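Local coordinates for endonuclease 2 (Arabidopsis thaliana, PDB 4CXP), which cleaves RNA and single-stranded DNA, and less readily double-stranded DNA, into 5'-phosphorylated products with the help of three bound divalent metal ions, at residues Arg46-Phe49 with Ser54-Leu57. Numbering follows the deposited sequence.
With SO4 (sulfate ion), chain K; SO4 (sulfate ion), chain I.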
ATOM      1  N   ARG A  46       1.809   2.189  13.957  1.00 11.21           N
ATOM      2  CA  ARG A  46       1.797   2.401  15.403  0.50 12.81           C
ATOM      3  C   ARG A  46       3.155   2.218  16.067  1.00 12.37           C
ATOM      4  O   ARG A  46       3.256   2.363  17.265  1.00 13.56           O
ATOM      5  CB  ARG A  46       0.774   1.478  16.061  0.50 15.62           C
ATOM      6  CG  ARG A  46      -0.652   1.831  15.704  0.50 15.87           C
ATOM      7  CD  ARG A  46      -1.630   1.126  16.626  0.50 17.21           C
ATOM      8  NE  ARG A  46      -1.602  -0.322  16.452  0.50 17.92           N
ATOM      9  CZ  ARG A  46      -1.017  -1.184  17.282  0.50 17.87           C
ATOM     10  NH1 ARG A  46      -0.395  -0.765  18.392  0.50 17.43           N
ATOM     11  NH2 ARG A  46      -1.076  -2.473  17.001  0.50 19.56           N
ATOM     12  N   VAL A  47       4.196   1.928  15.283  1.00 11.89           N
ATOM     13  CA  VAL A  47       5.574   1.875  15.807  1.00 12.27           C
ATOM     14  C   VAL A  47       6.496   2.893  15.132  1.00 12.12           C
ATOM     15  O   VAL A  47       7.712   2.832  15.268  1.00 13.78           O
ATOM     16  CB  VAL A  47       6.180   0.457  15.777  1.00 13.47           C
ATOM     17  CG1 VAL A  47       5.363  -0.468  16.670  1.00 16.05           C
ATOM     18  CG2 VAL A  47       6.308  -0.092  14.371  1.00 12.97           C
ATOM     19  N   LYS A  48       5.923   3.863  14.436  1.00 11.13           N
ATOM     20  CA  LYS A  48       6.709   4.923  13.794  1.00 11.63           C
ATOM     21  C   LYS A  48       7.589   5.701  14.754  1.00 11.40           C
ATOM     22  O   LYS A  48       8.620   6.224  14.332  1.00 12.91           O
ATOM     23  CB  LYS A  48       5.804   5.905  13.026  1.00 11.69           C
ATOM     24  CG  LYS A  48       5.347   5.385  11.684  1.00 11.70           C
ATOM     25  CD  LYS A  48       4.381   6.361  11.035  1.00 13.28           C
ATOM     26  CE  LYS A  48       3.941   5.885   9.661  1.00 11.85           C
ATOM     27  NZ  LYS A  48       2.872   6.762   9.118  1.00 13.73           N
ATOM     28  N   PHE A  49       7.165   5.836  16.004  1.00 11.95           N
ATOM     29  CA  PHE A  49       7.947   6.571  17.008  1.00 12.24           C
ATOM     30  C   PHE A  49       8.677   5.669  17.974  1.00 12.43           C
ATOM     31  O   PHE A  49       9.798   5.965  18.339  1.00 14.46           O
ATOM     32  CB  PHE A  49       7.061   7.595  17.717  1.00 13.72           C
ATOM     33  CG  PHE A  49       6.671   8.707  16.807  1.00 15.21           C
ATOM     34  CD1 PHE A  49       7.556   9.738  16.560  1.00 16.96           C
ATOM     35  CD2 PHE A  49       5.482   8.670  16.120  1.00 17.71           C
ATOM     36  CE1 PHE A  49       7.232  10.756  15.695  1.00 19.80           C
ATOM     37  CE2 PHE A  49       5.144   9.684  15.232  1.00 19.30           C
ATOM     38  CZ  PHE A  49       6.025  10.721  15.018  1.00 20.17           C
ATOM     39  N   SER A  54      12.049   3.279  11.673  1.00 10.97           N
ATOM     40  CA  SER A  54      11.097   2.709  10.730  1.00 10.84           C
ATOM     41  C   SER A  54      10.274   3.745   9.987  1.00 10.48           C
ATOM     42  O   SER A  54       9.631   3.414   8.998  1.00 10.82           O
ATOM     43  CB  SER A  54      10.154   1.731  11.427  1.00 11.28           C
ATOM     44  OG  SER A  54       9.162   2.385  12.204  1.00 11.34           O
ATOM     45  N   SER A  55      10.289   4.989  10.441  0.70 11.45           N
ATOM     46  CA  SER A  55       9.404   5.991   9.851  0.70 11.28           C
ATOM     47  C   SER A  55       9.661   6.207   8.345  0.70 10.96           C
ATOM     48  O   SER A  55       8.712   6.225   7.573  0.70 10.90           O
ATOM     49  CB  SER A  55       9.421   7.292  10.675  0.70 12.66           C
ATOM     50  OG  SER A  55       8.460   7.256  11.735  0.70 13.22           O
ATOM     51  N   PRO A  56      10.931   6.299   7.905  1.00 11.04           N
ATOM     52  CA  PRO A  56      11.184   6.511   6.459  1.00 11.23           C
ATOM     53  C   PRO A  56      10.865   5.291   5.595  1.00 10.43           C
ATOM     54  O   PRO A  56      10.821   5.397   4.369  1.00 10.72           O
ATOM     55  CB  PRO A  56      12.677   6.842   6.395  1.00 13.03           C
ATOM     56  CG  PRO A  56      12.951   7.408   7.769  1.00 14.74           C
ATOM     57  CD  PRO A  56      12.165   6.509   8.686  1.00 12.62           C
ATOM     58  N   LEU A  57      10.634   4.139   6.225  1.00  9.96           N
ATOM     59  CA  LEU A  57      10.374   2.908   5.503  1.00  9.55           C
ATOM     60  C   LEU A  57       8.975   2.831   4.925  1.00  9.27           C
ATOM     61  O   LEU A  57       8.671   1.870   4.223  1.00  9.97           O
ATOM     62  CB  LEU A  57      10.624   1.701   6.421  1.00  9.95           C
ATOM     63  CG  LEU A  57      12.025   1.617   7.036  1.00 10.70           C
ATOM     64  CD1 LEU A  57      12.136   0.336   7.847  1.00 11.38           C
ATOM     65  CD2 LEU A  57      13.151   1.713   6.013  1.00 11.65           C
TER
HETATM   66  S   SO4 K 963       2.173  -3.239  20.139  0.70 22.47           S
HETATM   67  O1  SO4 K 963       1.869  -2.101  19.264  0.70 26.06           O
HETATM   68  O2  SO4 K 963       2.799  -2.723  21.376  0.70 25.08           O
HETATM   69  O3  SO4 K 963       3.094  -4.179  19.479  0.70 19.12           O
HETATM   70  O4  SO4 K 963       0.922  -3.946  20.483  0.70 27.13           O
HETATM   71  S   SO4 I 961       0.595   5.551   6.358  0.70  9.28           S
HETATM   72  O1  SO4 I 961      -0.145   5.931   7.622  0.70 10.05           O
HETATM   73  O2  SO4 I 961       2.148   5.725   6.569  0.70  9.78           O
HETATM   74  O3  SO4 I 961      -0.089   6.317   5.236  0.70  8.49           O
HETATM   75  O4  SO4 I 961       0.405   4.081   6.156  0.70  6.02           O
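The substrate-binding loop of this S1/P1-type nuclease folds back on itself where K48 and V47 meet S55 and S54, in the connection between helix 19-28 and strand 60-62. S55 OG donates a hydrogen bond of 2.8 Å to K48 O, arriving tilted 32° from the carbonyl plane. A short hydroxyl side chain suits this place, because the two backbones run close, with the CA atoms of K48 and S55 4.9 Å apart. S55 OG also lies 3.2 Å from K48 CB. H52 ND1 is a second partner of K48 O. The S54 side chain leaves its backbone toward V47 and K48, yet its OG is hydrogen-bonded to Y51 O and merely lies near V47 O, at 3.4 Å. With CG beside its backbone N (chi1 -79°) and the chain extended beyond, K48 passes S55 and carries its terminal NZ towards the zinc site, past D45 and H58. There K48 NZ donates to O2 of the chain I sulfate at 2.8 Å, and W1 N binds this anion too. Away from the contact, R46 NH1 holds O1 of the separate chain K sulfate at 2.8 Å, near the guanidinium plane. Both sulfates probably come from the crystallisation liquor but may mimic substrate phosphates, consistent with phosphate recognition in the active site of the nuclease type I family, where K48 is probably important for catalysis.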